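Local coordinates for protein NBR1 homolog (Arabidopsis thaliana, PDB 6TGS), which probably acts as an autophagy receptor that delivers ubiquitinated protein aggregates to the vacuole, its PB1 domain mediating self-association, at residues A27-K39 against A67-N79. The protein carries 3 engineered substitutions. Residues are numbered along the deposited sequence; the frame is centred on the assembly and turned at random.
With GOL (glycerol), chain C; SO4 (sulfate ion), chain H.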
ATOM      1  N   ALA A  27      15.081  10.346  -3.113  1.00 59.52           N
ATOM      2  CA  ALA A  27      15.511  11.003  -4.366  1.00 59.38           C
ATOM      3  C   ALA A  27      15.530   9.949  -5.468  1.00 63.63           C
ATOM      4  O   ALA A  27      15.506  10.361  -6.636  1.00 76.46           O
ATOM      5  CB  ALA A  27      16.861  11.601  -4.131  1.00 50.89           C
ATOM      6  N   ASN A  28      15.614   8.671  -5.103  1.00 60.66           N
ATOM      7  CA  ASN A  28      15.589   7.505  -6.012  1.00 60.77           C
ATOM      8  C   ASN A  28      14.206   7.387  -6.613  1.00 61.73           C
ATOM      9  O   ASN A  28      14.075   6.836  -7.699  1.00 58.34           O
ATOM     10  CB  ASN A  28      15.394   6.277  -5.116  1.00 48.97           C
ATOM     11  CG  ASN A  28      16.673   5.561  -4.772  1.00 68.96           C
ATOM     12  OD1 ASN A  28      16.990   4.539  -5.368  1.00 79.17           O
ATOM     13  ND2 ASN A  28      17.400   6.090  -3.801  1.00 76.81           N
ATOM     14  N   GLY A  29      13.227   7.891  -5.903  1.00 51.51           N
ATOM     15  CA  GLY A  29      11.855   7.644  -6.349  1.00 59.79           C
ATOM     16  C   GLY A  29      11.326   6.461  -5.563  1.00 54.84           C
ATOM     17  O   GLY A  29      10.130   6.230  -5.617  1.00 59.86           O
ATOM     18  N   GLN A  30      12.207   5.817  -4.813  1.00 40.26           N
ATOM     19  CA  GLN A  30      11.833   4.669  -3.949  1.00 53.88           C
ATOM     20  C   GLN A  30      10.966   5.155  -2.783  1.00 47.44           C
ATOM     21  O   GLN A  30      11.274   6.212  -2.224  1.00 46.30           O
ATOM     22  CB  GLN A  30      13.108   4.117  -3.313  1.00 53.01           C
ATOM     23  CG  GLN A  30      13.718   2.932  -4.035  1.00 64.90           C
ATOM     24  CD  GLN A  30      14.644   2.198  -3.097  1.00 68.61           C
ATOM     25  OE1 GLN A  30      15.860   2.361  -3.140  1.00 66.61           O
ATOM     26  NE2 GLN A  30      14.063   1.392  -2.224  1.00 66.63           N
ATOM     27  N   LEU A  31       9.947   4.376  -2.411  1.00 48.66           N
ATOM     28  CA  LEU A  31       9.082   4.739  -1.262  1.00 41.84           C
ATOM     29  C   LEU A  31       9.898   4.703   0.033  1.00 39.01           C
ATOM     30  O   LEU A  31      10.629   3.725   0.202  1.00 41.95           O
ATOM     31  CB  LEU A  31       7.899   3.768  -1.209  1.00 47.42           C
ATOM     32  CG  LEU A  31       6.788   4.010  -2.228  1.00 50.88           C
ATOM     33  CD1 LEU A  31       5.658   3.010  -2.034  1.00 38.73           C
ATOM     34  CD2 LEU A  31       6.261   5.431  -2.132  1.00 43.01           C
ATOM     35  N   ASP A  32       9.706   5.534   0.892  0.60 38.63           N
ATOM     36  CA  ASP A  32      10.281   5.420   2.232  0.60 42.13           C
ATOM     37  C   ASP A  32       9.329   4.632   3.134  0.60 39.69           C
ATOM     38  O   ASP A  32       8.801   5.129   4.127  0.60 39.80           O
ATOM     39  CB  ASP A  32      10.582   6.803   2.801  0.60 43.67           C
ATOM     40  CG  ASP A  32      11.536   6.757   3.985  0.60 49.13           C
ATOM     41  OD1 ASP A  32      11.903   5.645   4.418  0.60 54.82           O
ATOM     42  OD2 ASP A  32      11.922   7.837   4.485  0.60 50.96           O
ATOM     43  N   LEU A  33       9.109   3.375   2.751  0.60 38.64           N
ATOM     44  CA  LEU A  33       8.187   2.497   3.458  0.60 36.40           C
ATOM     45  C   LEU A  33       8.412   1.063   3.002  0.60 36.75           C
ATOM     46  O   LEU A  33       8.618   0.811   1.810  0.60 33.43           O
ATOM     47  CB  LEU A  33       6.729   2.908   3.208  0.60 34.43           C
ATOM     48  CG  LEU A  33       5.672   2.330   4.156  0.60 29.62           C
ATOM     49  CD1 LEU A  33       5.874   2.841   5.569  0.60 27.93           C
ATOM     50  CD2 LEU A  33       4.277   2.675   3.671  0.60 28.07           C
ATOM     51  N   GLU A  34       8.373   0.135   3.953  0.60 33.69           N
ATOM     52  CA  GLU A  34       8.430  -1.297   3.687  0.60 31.90           C
ATOM     53  C   GLU A  34       7.125  -1.945   4.142  0.60 30.88           C
ATOM     54  O   GLU A  34       6.255  -1.296   4.738  0.60 26.81           O
ATOM     55  CB  GLU A  34       9.637  -1.939   4.382  0.60 33.79           C
ATOM     56  CG  GLU A  34       9.673  -1.716   5.886  0.60 35.57           C
ATOM     57  CD  GLU A  34      10.290  -2.878   6.633  0.60 40.91           C
ATOM     58  OE1 GLU A  34       9.785  -4.015   6.491  0.60 38.69           O
ATOM     59  OE2 GLU A  34      11.281  -2.659   7.363  0.60 52.51           O
ATOM     60  N   MET A  35       7.005  -3.249   3.869  1.00 28.48           N
ATOM     61  CA  MET A  35       5.741  -3.942   4.098  1.00 26.02           C
ATOM     62  C   MET A  35       5.356  -3.924   5.570  1.00 28.00           C
ATOM     63  O   MET A  35       4.175  -3.775   5.903  1.00 23.85           O
ATOM     64  CB  MET A  35       5.818  -5.379   3.574  1.00 27.97           C
ATOM     65  CG  MET A  35       5.617  -5.506   2.046  1.00 28.34           C
ATOM     66  SD  MET A  35       3.967  -5.043   1.447  1.00 31.13           S
ATOM     67  CE  MET A  35       2.983  -5.988   2.613  1.00 28.43           C
ATOM     68  N   ALA A  36       6.338  -4.027   6.471  1.00 22.80           N
ATOM     69  CA  ALA A  36       6.013  -3.999   7.893  1.00 26.83           C
ATOM     70  C   ALA A  36       5.395  -2.662   8.296  1.00 23.06           C
ATOM     71  O   ALA A  36       4.422  -2.619   9.066  1.00 23.07           O
ATOM     72  CB  ALA A  36       7.261  -4.279   8.728  1.00 28.17           C
ATOM     73  N   GLY A  37       5.963  -1.555   7.823  1.00 23.50           N
ATOM     74  CA  GLY A  37       5.414  -0.259   8.180  1.00 25.09           C
ATOM     75  C   GLY A  37       4.060  -0.003   7.548  1.00 21.60           C
ATOM     76  O   GLY A  37       3.209   0.664   8.146  1.00 20.36           O
ATOM     77  N   LEU A  38       3.840  -0.536   6.340  1.00 19.92           N
ATOM     78  CA  LEU A  38       2.531  -0.425   5.696  1.00 16.56           C
ATOM     79  C   LEU A  38       1.475  -1.175   6.494  1.00 19.68           C
ATOM     80  O   LEU A  38       0.375  -0.664   6.742  1.00 17.08           O
ATOM     81  CB  LEU A  38       2.614  -0.968   4.268  1.00 18.67           C
ATOM     82  CG  LEU A  38       1.279  -1.028   3.541  1.00 16.32           C
ATOM     83  CD1 LEU A  38       0.666   0.379   3.457  1.00 20.72           C
ATOM     84  CD2 LEU A  38       1.479  -1.661   2.160  1.00 23.40           C
ATOM     85  N   LYS A  39       1.797  -2.401   6.906  1.00 17.53           N
ATOM     86  CA  LYS A  39       0.849  -3.175   7.692  1.00 16.48           C
ATOM     87  C   LYS A  39       0.561  -2.493   9.025  1.00 15.23           C
ATOM     88  O   LYS A  39      -0.572  -2.528   9.516  1.00 18.81           O
ATOM     89  CB  LYS A  39       1.383  -4.602   7.882  1.00 18.08           C
ATOM     90  CG  LYS A  39       1.259  -5.423   6.613  1.00 22.03           C
ATOM     91  CD  LYS A  39       1.740  -6.845   6.787  1.00 27.79           C
ATOM     92  CE  LYS A  39       0.750  -7.658   7.606  1.00 25.90           C
ATOM     93  NZ  LYS A  39       1.162  -9.094   7.706  1.00 28.76           N
ATOM     94  N   ALA A  67      -1.018  -8.362  -5.906  1.00 16.42           N
ATOM     95  CA  ALA A  67      -0.984  -8.597  -4.463  1.00 17.20           C
ATOM     96  C   ALA A  67       0.335  -8.115  -3.879  1.00 20.39           C
ATOM     97  O   ALA A  67       1.411  -8.521  -4.332  1.00 25.34           O
ATOM     98  CB  ALA A  67      -1.177 -10.069  -4.134  1.00 19.69           C
ATOM     99  N   LEU A  68       0.247  -7.279  -2.853  1.00 16.40           N
ATOM    100  CA  LEU A  68       1.427  -6.833  -2.124  1.00 14.37           C
ATOM    101  C   LEU A  68       1.758  -7.912  -1.105  1.00 22.94           C
ATOM    102  O   LEU A  68       1.131  -7.997  -0.043  1.00 25.60           O
ATOM    103  CB  LEU A  68       1.168  -5.486  -1.462  1.00 16.19           C
ATOM    104  CG  LEU A  68       0.750  -4.347  -2.390  1.00 18.58           C
ATOM    105  CD1 LEU A  68       0.394  -3.121  -1.531  1.00 23.02           C
ATOM    106  CD2 LEU A  68       1.846  -4.006  -3.384  1.00 21.31           C
ATOM    107  N   VAL A  69       2.713  -8.779  -1.442  1.00 20.87           N
ATOM    108  CA  VAL A  69       3.121  -9.832  -0.516  1.00 19.74           C
ATOM    109  C   VAL A  69       4.548  -9.661  -0.007  1.00 26.71           C
ATOM    110  O   VAL A  69       4.869 -10.211   1.060  1.00 30.65           O
ATOM    111  CB  VAL A  69       2.928 -11.237  -1.131  1.00 22.24           C
ATOM    112  CG1 VAL A  69       1.452 -11.543  -1.300  1.00 25.03           C
ATOM    113  CG2 VAL A  69       3.636 -11.375  -2.476  1.00 30.12           C
ATOM    114  N   ASP A  70       5.402  -8.896  -0.690  1.00 24.00           N
ATOM    115  CA  ASP A  70       6.752  -8.672  -0.193  1.00 29.07           C
ATOM    116  C   ASP A  70       7.238  -7.284  -0.594  1.00 25.53           C
ATOM    117  O   ASP A  70       6.567  -6.546  -1.322  1.00 23.80           O
ATOM    118  CB  ASP A  70       7.718  -9.774  -0.681  1.00 27.89           C
ATOM    119  CG  ASP A  70       7.724  -9.933  -2.191  1.00 32.98           C
ATOM    120  OD1 ASP A  70       7.892  -8.915  -2.891  1.00 29.61           O
ATOM    121  OD2 ASP A  70       7.582 -11.079  -2.691  1.00 31.20           O
ATOM    122  N   ASP A  71       8.429  -6.936  -0.098  1.00 26.11           N
ATOM    123  CA  ASP A  71       8.980  -5.607  -0.349  1.00 29.54           C
ATOM    124  C   ASP A  71       9.249  -5.367  -1.829  1.00 25.92           C
ATOM    125  O   ASP A  71       9.231  -4.215  -2.280  1.00 35.24           O
ATOM    126  CB  ASP A  71      10.267  -5.407   0.455  1.00 28.43           C
ATOM    127  CG  ASP A  71      10.006  -5.115   1.916  1.00 34.10           C
ATOM    128  OD1 ASP A  71       8.884  -4.686   2.235  1.00 33.11           O
ATOM    129  OD2 ASP A  71      10.928  -5.300   2.738  1.00 38.95           O
ATOM    130  N   ASN A  72       9.508  -6.428  -2.604  1.00 29.69           N
ATOM    131  CA  ASN A  72       9.712  -6.240  -4.034  1.00 24.57           C
ATOM    132  C   ASN A  72       8.454  -5.723  -4.718  1.00 23.01           C
ATOM    133  O   ASN A  72       8.546  -4.937  -5.672  1.00 27.07           O
ATOM    134  CB  ASN A  72      10.170  -7.548  -4.679  1.00 31.03           C
ATOM    135  CG  ASN A  72      11.526  -7.994  -4.175  1.00 39.35           C
ATOM    136  OD1 ASN A  72      12.472  -7.209  -4.137  1.00 40.50           O
ATOM    137  ND2 ASN A  72      11.631  -9.260  -3.787  1.00 47.46           N
ATOM    138  N   ASP A  73       7.277  -6.154  -4.258  1.00 22.03           N
ATOM    139  CA  ASP A  73       6.028  -5.630  -4.796  1.00 20.81           C
ATOM    140  C   ASP A  73       5.868  -4.141  -4.497  1.00 21.65           C
ATOM    141  O   ASP A  73       5.299  -3.404  -5.307  1.00 21.44           O
ATOM    142  CB  ASP A  73       4.836  -6.389  -4.221  1.00 26.00           C
ATOM    143  CG  ASP A  73       4.904  -7.866  -4.498  1.00 30.00           C
ATOM    144  OD1 ASP A  73       5.113  -8.246  -5.674  1.00 27.40           O
ATOM    145  OD2 ASP A  73       4.737  -8.644  -3.545  1.00 25.13           O
ATOM    146  N   LEU A  74       6.312  -3.703  -3.318  1.00 23.41           N
ATOM    147  CA  LEU A  74       6.197  -2.282  -2.985  1.00 25.87           C
ATOM    148  C   LEU A  74       7.252  -1.467  -3.710  1.00 31.93           C
ATOM    149  O   LEU A  74       6.980  -0.347  -4.170  1.00 36.20           O
ATOM    150  CB  LEU A  74       6.306  -2.070  -1.477  1.00 33.87           C
ATOM    151  CG  LEU A  74       5.002  -2.084  -0.698  1.00 35.56           C
ATOM    152  CD1 LEU A  74       5.323  -2.067   0.800  1.00 48.77           C
ATOM    153  CD2 LEU A  74       4.141  -0.900  -1.112  1.00 38.17           C
ATOM    154  N   PHE A  75       8.474  -1.995  -3.806  1.00 35.99           N
ATOM    155  CA  PHE A  75       9.511  -1.366  -4.614  1.00 38.58           C
ATOM    156  C   PHE A  75       9.024  -1.131  -6.037  1.00 43.02           C
ATOM    157  O   PHE A  75       9.307  -0.091  -6.641  1.00 37.17           O
ATOM    158  CB  PHE A  75      10.765  -2.241  -4.609  1.00 40.14           C
ATOM    159  CG  PHE A  75      11.943  -1.642  -5.325  1.00 49.72           C
ATOM    160  CD1 PHE A  75      12.681  -0.622  -4.749  1.00 58.71           C
ATOM    161  CD2 PHE A  75      12.340  -2.128  -6.557  1.00 57.99           C
ATOM    162  CE1 PHE A  75      13.777  -0.082  -5.405  1.00 59.60           C
ATOM    163  CE2 PHE A  75      13.445  -1.594  -7.208  1.00 60.28           C
ATOM    164  CZ  PHE A  75      14.152  -0.565  -6.636  1.00 64.24           C
ATOM    165  N   ASP A  76       8.264  -2.081  -6.576  1.00 30.11           N
ATOM    166  CA  ASP A  76       7.779  -1.966  -7.939  1.00 31.86           C
ATOM    167  C   ASP A  76       6.616  -0.993  -8.092  1.00 32.40           C
ATOM    168  O   ASP A  76       6.298  -0.608  -9.221  1.00 27.92           O
ATOM    169  CB  ASP A  76       7.383  -3.338  -8.460  1.00 27.34           C
ATOM    170  CG  ASP A  76       7.667  -3.482  -9.937  1.00 40.88           C
ATOM    171  OD1 ASP A  76       8.828  -3.249 -10.338  1.00 48.17           O
ATOM    172  OD2 ASP A  76       6.737  -3.820 -10.695  1.00 36.22           O
ATOM    173  N   VAL A  77       5.995  -0.525  -7.027  1.00 30.42           N
ATOM    174  CA  VAL A  77       5.004   0.574  -7.158  1.00 32.71           C
ATOM    175  C   VAL A  77       5.749   1.829  -7.623  1.00 40.53           C
ATOM    176  O   VAL A  77       5.268   2.513  -8.503  1.00 41.35           O
ATOM    177  CB  VAL A  77       4.262   0.806  -5.834  1.00 30.96           C
ATOM    178  CG1 VAL A  77       3.559   2.149  -5.804  1.00 31.44           C
ATOM    179  CG2 VAL A  77       3.277  -0.315  -5.550  1.00 23.65           C
ATOM    180  N   THR A  78       6.896   2.081  -7.029  1.00 42.00           N
ATOM    181  CA  THR A  78       7.728   3.263  -7.366  1.00 48.31           C
ATOM    182  C   THR A  78       8.394   3.061  -8.727  1.00 50.61           C
ATOM    183  O   THR A  78       8.414   4.004  -9.515  1.00 48.16           O
ATOM    184  CB  THR A  78       8.792   3.402  -6.271  1.00 46.23           C
ATOM    185  OG1 THR A  78       9.939   2.623  -6.596  1.00 61.74           O
ATOM    186  CG2 THR A  78       8.306   2.973  -4.908  1.00 54.48           C
ATOM    187  N   ASN A  79       8.936   1.873  -8.964  1.00 42.26           N
ATOM    188  CA  ASN A  79       9.654   1.598 -10.230  1.00 47.38           C
ATOM    189  C   ASN A  79       8.728   1.927 -11.375  1.00 48.46           C
ATOM    190  O   ASN A  79       9.173   2.451 -12.380  1.00 54.68           O
ATOM    191  CB  ASN A  79      10.044   0.136 -10.376  1.00 39.46           C
ATOM    192  CG  ASN A  79      11.162  -0.298  -9.468  1.00 51.64           C
ATOM    193  OD1 ASN A  79      11.686   0.499  -8.702  1.00 51.04           O
ATOM    194  ND2 ASN A  79      11.515  -1.566  -9.561  1.00 46.38           N
TER
HETATM  195  C1  GOL C 102       2.437  -9.841   4.345  1.00 43.85           C
HETATM  196  O1  GOL C 102       3.583 -10.283   3.681  1.00 61.22           O
HETATM  197  C2  GOL C 102       1.333  -9.703   3.264  1.00 42.38           C
HETATM  198  O2  GOL C 102       0.681 -10.912   3.013  1.00 48.00           O
HETATM  199  C3  GOL C 102       0.383  -8.630   3.825  1.00 50.17           C
HETATM  200  O3  GOL C 102      -0.365  -9.256   4.835  1.00 38.79           O
HETATM  201  S   SO4 H 107      17.141  10.198  -0.595  1.00 78.79           S
HETATM  202  O1  SO4 H 107      17.146   9.684  -1.964  1.00 69.82           O
HETATM  203  O2  SO4 H 107      17.510   9.122   0.318  1.00 68.58           O
HETATM  204  O3  SO4 H 107      15.828  10.745  -0.262  1.00 74.47           O
HETATM  205  O4  SO4 H 107      18.107  11.276  -0.468  1.00 68.65           O
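Met35 and Leu74 form the dense part of this contact: SD of Met35 lies 3.3 Å from CD1 of Leu74. The Met35 chain, bent at chi2 and again at chi3, folds the thioether back, so that SD also reaches CB of Leu68 and CE reaches its carbonyl. Deeper in the core, CD2 of the buried Leu38 meets both Leu74 and Leu68, and Phe21 and Ile87 of the sheet continue this apolar layer. A second tight spot follows along helix 71-79, where CG2 of Thr78 presses on CG of Leu31 at 3.2 Å, shorter than usual carbon-carbon contact. The OG1 of Thr78 turns back to Phe75 O at 2.8 Å, in the carbonyl plane, which fixes the methyl's direction.

The outer side is more open to solvent: Asp71, Glu34 and Phe75 are exposed there. Asp71 OD1 accepts from Met35 N at 2.9 Å (N-H...O 159°), met nearly end-on. At the far end, in a close but marginal contact, CG of Gln30 approaches CE1 of Phe75 obliquely, at 3.3 Å. An alanine in place of Gln30 would probably leave the CD1-CE1 edge of Phe75 without its neighbour and the ring freer to turn.

Helix 71-79 runs nearly perpendicular (86°) to the 35-39 turn, and its contacts fall on that first turn and the loop before it, on one side of the ubiquitin-like PB1 fold. One carboxylate thus holds a helix-start N-H beside a leucine-methionine core, and the nearby Glu34 carboxylate probably adds to the negative charge at this rim.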